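Local coordinates for protein cytochrome P450 (PDB 5L92) that binds heme and corticosterone and probably acts as a cytochrome P450 monooxygenase that hydroxylates steroids, at residues I132-H137 / K396-R401. Numbering follows the deposited sequence.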
loop_
_atom_site.group_PDB
_atom_site.type_symbol
_atom_site.label_atom_id
_atom_site.label_comp_id
_atom_site.label_asym_id
_atom_site.label_seq_id
_atom_site.Cartn_x
_atom_site.Cartn_y
_atom_site.Cartn_z
ATOM N N ILE A 132 -23.275 -6.598 -2.485
ATOM C CA ILE A 132 -22.108 -7.007 -1.709
ATOM C C ILE A 132 -21.172 -5.827 -1.466
ATOM O O ILE A 132 -21.111 -4.875 -2.243
ATOM C CB ILE A 132 -21.328 -8.145 -2.392
ATOM C CG1 ILE A 132 -20.905 -7.727 -3.793
ATOM C CG2 ILE A 132 -22.187 -9.418 -2.460
ATOM C CD1 ILE A 132 -20.034 -8.739 -4.491
ATOM N N ASP A 133 -20.410 -5.925 -0.389
ATOM C CA ASP A 133 -19.358 -4.965 -0.066
ATOM C C ASP A 133 -18.045 -5.486 -0.651
ATOM O O ASP A 133 -17.426 -6.398 -0.101
ATOM C CB ASP A 133 -19.294 -4.769 1.442
ATOM C CG ASP A 133 -18.254 -3.726 1.873
ATOM O OD1 ASP A 133 -17.528 -3.189 1.031
ATOM O OD2 ASP A 133 -18.165 -3.454 3.069
ATOM N N ILE A 134 -17.619 -4.915 -1.778
ATOM C CA ILE A 134 -16.375 -5.326 -2.436
ATOM C C ILE A 134 -15.247 -5.434 -1.408
ATOM O O ILE A 134 -14.374 -6.313 -1.505
ATOM C CB ILE A 134 -15.980 -4.354 -3.557
ATOM C CG1 ILE A 134 -17.019 -4.329 -4.683
ATOM C CG2 ILE A 134 -14.643 -4.721 -4.144
ATOM C CD1 ILE A 134 -17.433 -5.676 -5.172
ATOM N N VAL A 135 -15.246 -4.533 -0.427
ATOM C CA VAL A 135 -14.134 -4.455 0.516
ATOM C C VAL A 135 -14.206 -5.618 1.497
ATOM O O VAL A 135 -13.339 -6.497 1.510
ATOM C CB VAL A 135 -14.121 -3.085 1.241
ATOM C CG1 VAL A 135 -13.125 -3.096 2.381
ATOM C CG2 VAL A 135 -13.777 -1.928 0.272
ATOM N N GLU A 136 -15.281 -5.681 2.275
ATOM C CA GLU A 136 -15.378 -6.704 3.307
ATOM C C GLU A 136 -15.358 -8.115 2.710
ATOM O O GLU A 136 -14.718 -9.015 3.268
ATOM C CB GLU A 136 -16.638 -6.487 4.144
ATOM C CG GLU A 136 -16.805 -7.496 5.312
ATOM C CD GLU A 136 -18.198 -7.485 5.949
ATOM O OE1 GLU A 136 -18.795 -6.402 6.084
ATOM O OE2 GLU A 136 -18.699 -8.574 6.315
ATOM N N HIS A 137 -16.017 -8.332 1.565
ATOM C CA HIS A 137 -16.179 -9.712 1.097
ATOM C C HIS A 137 -15.115 -10.166 0.106
ATOM O O HIS A 137 -14.992 -11.375 -0.116
ATOM C CB HIS A 137 -17.565 -9.903 0.490
ATOM C CG HIS A 137 -18.675 -9.701 1.474
ATOM N ND1 HIS A 137 -18.727 -10.379 2.670
ATOM C CD2 HIS A 137 -19.793 -8.938 1.428
ATOM C CE1 HIS A 137 -19.810 -10.021 3.335
ATOM N NE2 HIS A 137 -20.479 -9.152 2.601
ATOM N N LYS A 396 -13.349 2.462 2.962
ATOM C CA LYS A 396 -13.613 1.490 4.013
ATOM C C LYS A 396 -14.671 0.469 3.617
ATOM O O LYS A 396 -14.688 -0.643 4.166
ATOM C CB LYS A 396 -14.058 2.220 5.271
ATOM C CG LYS A 396 -13.014 3.286 5.763
ATOM C CD LYS A 396 -13.588 4.245 6.786
ATOM C CE LYS A 396 -14.195 3.521 7.964
ATOM N NZ LYS A 396 -13.289 2.467 8.509
ATOM N N GLU A 397 -15.575 0.842 2.710
ATOM C CA GLU A 397 -16.592 -0.057 2.187
ATOM C C GLU A 397 -16.893 0.374 0.751
ATOM O O GLU A 397 -16.579 1.490 0.344
ATOM C CB GLU A 397 -17.858 -0.068 3.066
ATOM C CG GLU A 397 -18.625 1.260 3.181
ATOM C CD GLU A 397 -20.148 1.050 3.476
ATOM O OE1 GLU A 397 -20.481 0.310 4.435
ATOM O OE2 GLU A 397 -21.001 1.606 2.722
ATOM N N LEU A 398 -17.474 -0.536 -0.030
ATOM C CA LEU A 398 -17.821 -0.207 -1.414
ATOM C C LEU A 398 -18.987 -1.112 -1.826
ATOM O O LEU A 398 -18.788 -2.217 -2.339
ATOM C CB LEU A 398 -16.602 -0.357 -2.312
ATOM C CG LEU A 398 -16.750 -0.100 -3.816
ATOM C CD1 LEU A 398 -17.404 1.182 -4.105
ATOM C CD2 LEU A 398 -15.412 -0.086 -4.472
ATOM N N LEU A 399 -20.207 -0.641 -1.565
ATOM C CA LEU A 399 -21.389 -1.469 -1.778
ATOM C C LEU A 399 -21.777 -1.452 -3.242
ATOM O O LEU A 399 -22.023 -0.385 -3.823
ATOM C CB LEU A 399 -22.556 -1.015 -0.907
ATOM C CG LEU A 399 -22.217 -1.019 0.586
ATOM C CD1 LEU A 399 -23.427 -0.626 1.436
ATOM C CD2 LEU A 399 -21.657 -2.358 1.014
ATOM N N ILE A 400 -21.832 -2.648 -3.828
ATOM C CA ILE A 400 -22.137 -2.851 -5.233
ATOM C C ILE A 400 -23.353 -3.771 -5.362
ATOM O O ILE A 400 -23.503 -4.729 -4.597
ATOM C CB ILE A 400 -20.906 -3.440 -5.956
ATOM C CG1 ILE A 400 -19.760 -2.428 -6.000
ATOM C CG2 ILE A 400 -21.266 -3.959 -7.309
ATOM C CD1 ILE A 400 -19.996 -1.208 -6.793
ATOM N N ARG A 401 -24.182 -3.498 -6.350
ATOM C CA ARG A 401 -25.319 -4.298 -6.711
ATOM C C ARG A 401 -24.894 -5.080 -7.960
ATOM O O ARG A 401 -24.453 -4.522 -8.921
ATOM C CB ARG A 401 -26.529 -3.430 -6.977
ATOM C CG ARG A 401 -27.680 -4.124 -7.656
ATOM C CD ARG A 401 -29.028 -3.531 -7.368
ATOM N NE ARG A 401 -29.375 -3.707 -5.997
ATOM C CZ ARG A 401 -30.485 -3.285 -5.463
ATOM N NH1 ARG A 401 -31.371 -2.686 -6.178
ATOM N NH2 ARG A 401 -30.705 -3.487 -4.218
#
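With CG trans to its own amide nitrogen (chi1 -177°), D133 places its carboxylate beside the backbone of E397 and L398, while I400 CG1 stands anti to its carbonyl carbon (chi1 -67°), which sets it 3.6 Å from CG1 of I134. In the small three-stranded antiparallel sheet of this cytochrome P450 fold, edge strand 131-133 pairs with the central strand 399-401 and then leads directly into helix 134-139. I132 and I400 make a hydrogen-bonded antiparallel pair: I132 N gives to I400 O at 2.8 Å, and I400 N returns a bond to I132 O. D133 and L399 follow as a non-hydrogen-bonded pair, with L399 CD2 lying 3.4 Å from D133 CB. The ladder is continued past the strand by I134 N, which reaches L398 O at 3.0 Å from 33° off the carbonyl plane. D133 is also the N-cap of the helix. Its OD1 takes V135 N at 3.0 Å and L398 N at 2.9 Å from opposite faces of the carboxylate, so one oxygen ties the helix start to the partner chain. Replaced by an alanine, this residue would no longer offer OD1, and the amides of V135 and L398 would probably be left without their shared acceptor. I134 and I400 both also pack on helix 247-260, I134 on S252 and I400 on M259. Just beyond the I132-I400 pair, R401 NH2 forms a salt bridge with D131. The contact thus joins the edge strand and helix start to the C-terminal strand, with the V135 side chain about 14 Å from the heme. At the far end, V135 lies over 396-398, CG2 beside E397 CA and CG1 3.4 Å from K396 O.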